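Local coordinates for protein LacI family sugar-binding transcriptional regulator (Enterococcus faecalis V583, PDB 4RK0) that binds ribose between the two lobes of a periplasmic-binding-protein-like core and probably acts as a sugar-responsive, DNA-binding transcriptional regulator, at residues A[77-82]-A[94-99]. Numbering follows the deposited sequence. Where two conformers were deposited one is given.
Sequences QTINET and DQKKAE. With RIB (alpha-D-ribofuranose), chain E.
The ends of Ile-79, on helix 76-86, and Lys-96, in the loop after strand 90-93, meet head-on, methyl CD1 against methylene CE at 4.0 Å, while the same loop holds the sugar at its start. Asp-94 faces ribose through its carboxylate: OD1 accepts a hydrogen bond from ribose O2 at 2.6 Å; a second, from ribose O1 to OD2, is doubtful because OD2 is modelled too close to the ring. At Gln-95, the extended side chain brings NE2 to 3.3 Å from ribose O4, with an N-H...O angle of 149°. Asn-139, Arg-143, Asn-186, Asp-214 and Gln-231 also hydrogen-bond the sugar. CG of Lys-96 lies anti to the backbone N (chi1 176°) and the chain turns at chi2 (62°), which carries CE to Ile-79. NZ of Lys-96 hydrogen-bonds Asn-76 OD1 and Ile-74 O, just before segment 77-82. Glu-99 has high B factors, leaving its placement less certain; as modelled, its OE1 stands 4.0 Å from Asn-80 OD1, and both oxygens share Arg-84 NH1, by salt bridge and hydrogen bond respectively. The contact is therefore methylene against methyl inside and a shared guanidinium at the exposed edge, whose positive charge probably offsets the closeness of the two oxygens.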
ATOM      1  N   GLN A  77      -8.905  23.149  16.962  1.00 55.05           N
ATOM      2  CA  GLN A  77      -8.717  23.499  18.370  0.50 46.00           C
ATOM      3  C   GLN A  77      -7.453  22.839  18.901  1.00 46.08           C
ATOM      4  O   GLN A  77      -6.625  23.485  19.514  1.00 43.83           O
ATOM      5  CB  GLN A  77      -9.926  23.078  19.209  0.50 71.92           C
ATOM      6  CG  GLN A  77      -9.748  23.267  20.709  0.50 56.24           C
ATOM      7  CD  GLN A  77     -11.073  23.357  21.437  0.50 63.38           C
ATOM      8  OE1 GLN A  77     -11.953  24.127  21.048  0.50 48.69           O
ATOM      9  NE2 GLN A  77     -11.223  22.573  22.501  0.50 37.36           N
ATOM     10  N   THR A  78      -7.295  21.541  18.650  1.00 41.90           N
ATOM     11  CA  THR A  78      -6.070  20.856  19.090  1.00 44.79           C
ATOM     12  C   THR A  78      -4.814  21.517  18.521  1.00 41.52           C
ATOM     13  O   THR A  78      -3.799  21.639  19.199  1.00 43.69           O
ATOM     14  CB  THR A  78      -6.069  19.369  18.688  1.00 41.13           C
ATOM     15  OG1 THR A  78      -7.104  18.692  19.405  1.00 45.37           O
ATOM     16  CG2 THR A  78      -4.729  18.705  19.008  1.00 44.71           C
ATOM     17  N   ILE A  79      -4.881  21.919  17.258  1.00 37.28           N
ATOM     18  CA  ILE A  79      -3.717  22.482  16.598  1.00 47.68           C
ATOM     19  C   ILE A  79      -3.308  23.812  17.269  1.00 53.22           C
ATOM     20  O   ILE A  79      -2.129  24.042  17.578  1.00 48.39           O
ATOM     21  CB  ILE A  79      -3.995  22.644  15.087  1.00 40.34           C
ATOM     22  CG1 ILE A  79      -3.869  21.270  14.408  1.00 36.56           C
ATOM     23  CG2 ILE A  79      -3.042  23.647  14.454  1.00 47.36           C
ATOM     24  CD1 ILE A  79      -4.367  21.240  12.976  1.00 39.86           C
ATOM     25  N   ASN A  80      -4.295  24.659  17.516  1.00 49.36           N
ATOM     26  CA  ASN A  80      -4.071  25.932  18.200  1.00 55.32           C
ATOM     27  C   ASN A  80      -3.441  25.787  19.585  1.00 49.23           C
ATOM     28  O   ASN A  80      -2.470  26.474  19.893  1.00 59.69           O
ATOM     29  CB  ASN A  80      -5.383  26.704  18.297  1.00 53.21           C
ATOM     30  CG  ASN A  80      -5.977  27.014  16.936  1.00 64.96           C
ATOM     31  OD1 ASN A  80      -5.357  26.776  15.889  1.00 62.53           O
ATOM     32  ND2 ASN A  80      -7.191  27.530  16.941  1.00 63.79           N
ATOM     33  N   GLU A  81      -3.961  24.877  20.397  1.00 45.08           N
ATOM     34  CA  GLU A  81      -3.473  24.691  21.756  1.00 53.32           C
ATOM     35  C   GLU A  81      -2.138  23.943  21.884  1.00 52.66           C
ATOM     36  O   GLU A  81      -1.486  24.020  22.926  1.00 52.73           O
ATOM     37  CB  GLU A  81      -4.559  24.037  22.628  1.00 56.93           C
ATOM     38  CG  GLU A  81      -4.757  22.544  22.428  1.00 77.70           C
ATOM     39  CD  GLU A  81      -6.022  22.011  23.092  1.00146.28           C
ATOM     40  OE1 GLU A  81      -6.903  22.818  23.472  1.00 81.38           O
ATOM     41  OE2 GLU A  81      -6.138  20.772  23.231  1.00 84.32           O
ATOM     42  N   THR A  82      -1.719  23.225  20.841  1.00 40.60           N
ATOM     43  CA  THR A  82      -0.484  22.465  20.899  1.00 43.82           C
ATOM     44  C   THR A  82       0.586  23.092  20.010  1.00 67.35           C
ATOM     45  O   THR A  82       1.611  23.563  20.500  1.00 58.06           O
ATOM     46  CB  THR A  82      -0.719  21.003  20.467  1.00 63.86           C
ATOM     47  OG1 THR A  82      -1.335  20.987  19.173  1.00 37.04           O
ATOM     48  CG2 THR A  82      -1.635  20.284  21.455  1.00 55.73           C
ATOM     49  N   ASP A  94      -5.065  17.209   1.949  1.00 25.23           N
ATOM     50  CA  ASP A  94      -5.941  16.076   1.707  1.00 29.82           C
ATOM     51  C   ASP A  94      -7.217  16.176   2.560  1.00 22.63           C
ATOM     52  O   ASP A  94      -7.966  17.154   2.402  1.00 28.58           O
ATOM     53  CB  ASP A  94      -5.206  14.765   1.929  1.00 27.88           C
ATOM     54  CG  ASP A  94      -5.851  13.624   1.117  1.00 34.25           C
ATOM     55  OD1 ASP A  94      -5.969  13.768  -0.123  1.00 32.23           O
ATOM     56  OD2 ASP A  94      -6.313  12.650   1.711  1.00 31.16           O
ATOM     57  N   GLN A  95      -7.482  15.185   3.412  1.00 29.30           N
ATOM     58  CA  GLN A  95      -8.722  15.166   4.231  1.00 26.46           C
ATOM     59  C   GLN A  95      -8.711  16.183   5.347  1.00 33.71           C
ATOM     60  O   GLN A  95      -9.758  16.423   5.915  1.00 30.37           O
ATOM     61  CB  GLN A  95      -8.975  13.803   4.865  1.00 23.01           C
ATOM     62  CG  GLN A  95      -9.029  12.723   3.788  1.00 24.20           C
ATOM     63  CD  GLN A  95      -9.497  11.373   4.305  1.00 29.02           C
ATOM     64  OE1 GLN A  95      -9.881  11.226   5.455  1.00 29.65           O
ATOM     65  NE2 GLN A  95      -9.470  10.387   3.439  1.00 27.83           N
ATOM     66  N   LYS A  96      -7.551  16.735   5.688  1.00 28.83           N
ATOM     67  CA  LYS A  96      -7.499  17.852   6.660  1.00 27.44           C
ATOM     68  C   LYS A  96      -7.758  19.182   5.987  1.00 32.34           C
ATOM     69  O   LYS A  96      -6.949  19.650   5.183  1.00 35.33           O
ATOM     70  CB  LYS A  96      -6.147  17.928   7.364  1.00 22.14           C
ATOM     71  CG  LYS A  96      -5.970  19.110   8.324  1.00 28.90           C
ATOM     72  CD  LYS A  96      -6.983  19.049   9.489  1.00 30.67           C
ATOM     73  CE  LYS A  96      -7.113  20.390  10.222  1.00 47.72           C
ATOM     74  NZ  LYS A  96      -8.333  20.467  11.080  1.00 52.38           N
ATOM     75  N   LYS A  97      -8.885  19.793   6.334  1.00 29.08           N
ATOM     76  CA  LYS A  97      -9.299  21.058   5.800  1.00 33.70           C
ATOM     77  C   LYS A  97      -8.456  22.223   6.375  1.00 40.22           C
ATOM     78  O   LYS A  97      -8.169  22.255   7.561  1.00 36.94           O
ATOM     79  CB  LYS A  97     -10.791  21.259   6.095  1.00 52.42           C
ATOM     80  CG  LYS A  97     -11.342  22.656   5.879  1.00 71.93           C
ATOM     81  CD  LYS A  97     -11.272  23.097   4.432  1.00 55.16           C
ATOM     82  CE  LYS A  97     -12.074  24.375   4.245  1.00 85.01           C
ATOM     83  NZ  LYS A  97     -11.304  25.384   3.472  1.00 72.65           N
ATOM     84  N   ALA A  98      -8.030  23.136   5.502  1.00 35.72           N
ATOM     85  CA  ALA A  98      -7.234  24.284   5.905  1.00 50.96           C
ATOM     86  C   ALA A  98      -8.157  25.394   6.388  1.00 43.32           C
ATOM     87  O   ALA A  98      -9.144  25.725   5.731  1.00 49.35           O
ATOM     88  CB  ALA A  98      -6.394  24.784   4.738  1.00 46.31           C
ATOM     89  N   GLU A  99      -7.807  25.986   7.519  1.00 55.91           N
ATOM     90  CA  GLU A  99      -8.486  27.203   7.973  1.00 91.31           C
ATOM     91  C   GLU A  99      -8.014  28.433   7.165  1.00159.53           C
ATOM     92  O   GLU A  99      -8.809  29.327   6.853  1.00 59.83           O
ATOM     93  CB  GLU A  99      -8.336  27.412   9.493  1.00 81.08           C
ATOM     94  CG  GLU A  99      -7.022  26.945  10.113  1.00109.80           C
ATOM     95  CD  GLU A  99      -7.108  26.811  11.617  1.00107.83           C
ATOM     96  OE1 GLU A  99      -6.492  25.871  12.162  1.00114.35           O
ATOM     97  OE2 GLU A  99      -7.793  27.634  12.257  1.00105.16           O
TER
HETATM   98  O5  RIB E 401      -7.983   7.378  -2.324  1.00 29.42           O
HETATM   99  C5  RIB E 401      -7.883   7.873  -0.998  1.00 42.42           C
HETATM  100  C4  RIB E 401      -8.646   9.126  -0.999  1.00 60.23           C
HETATM  101  O4  RIB E 401      -8.790   9.733   0.311  1.00 31.87           O
HETATM  102  C3  RIB E 401      -7.759   9.869  -1.977  1.00 24.60           C
HETATM  103  O3  RIB E 401      -8.645  10.126  -3.069  1.00 23.42           O
HETATM  104  C2  RIB E 401      -7.279  11.032  -1.104  1.00 23.02           C
HETATM  105  O2  RIB E 401      -7.404  12.268  -1.763  1.00 22.43           O
HETATM  106  C1  RIB E 401      -7.984  10.918   0.259  1.00 43.37           C
HETATM  107  O1  RIB E 401      -8.612  12.129   0.644  1.00 33.90           O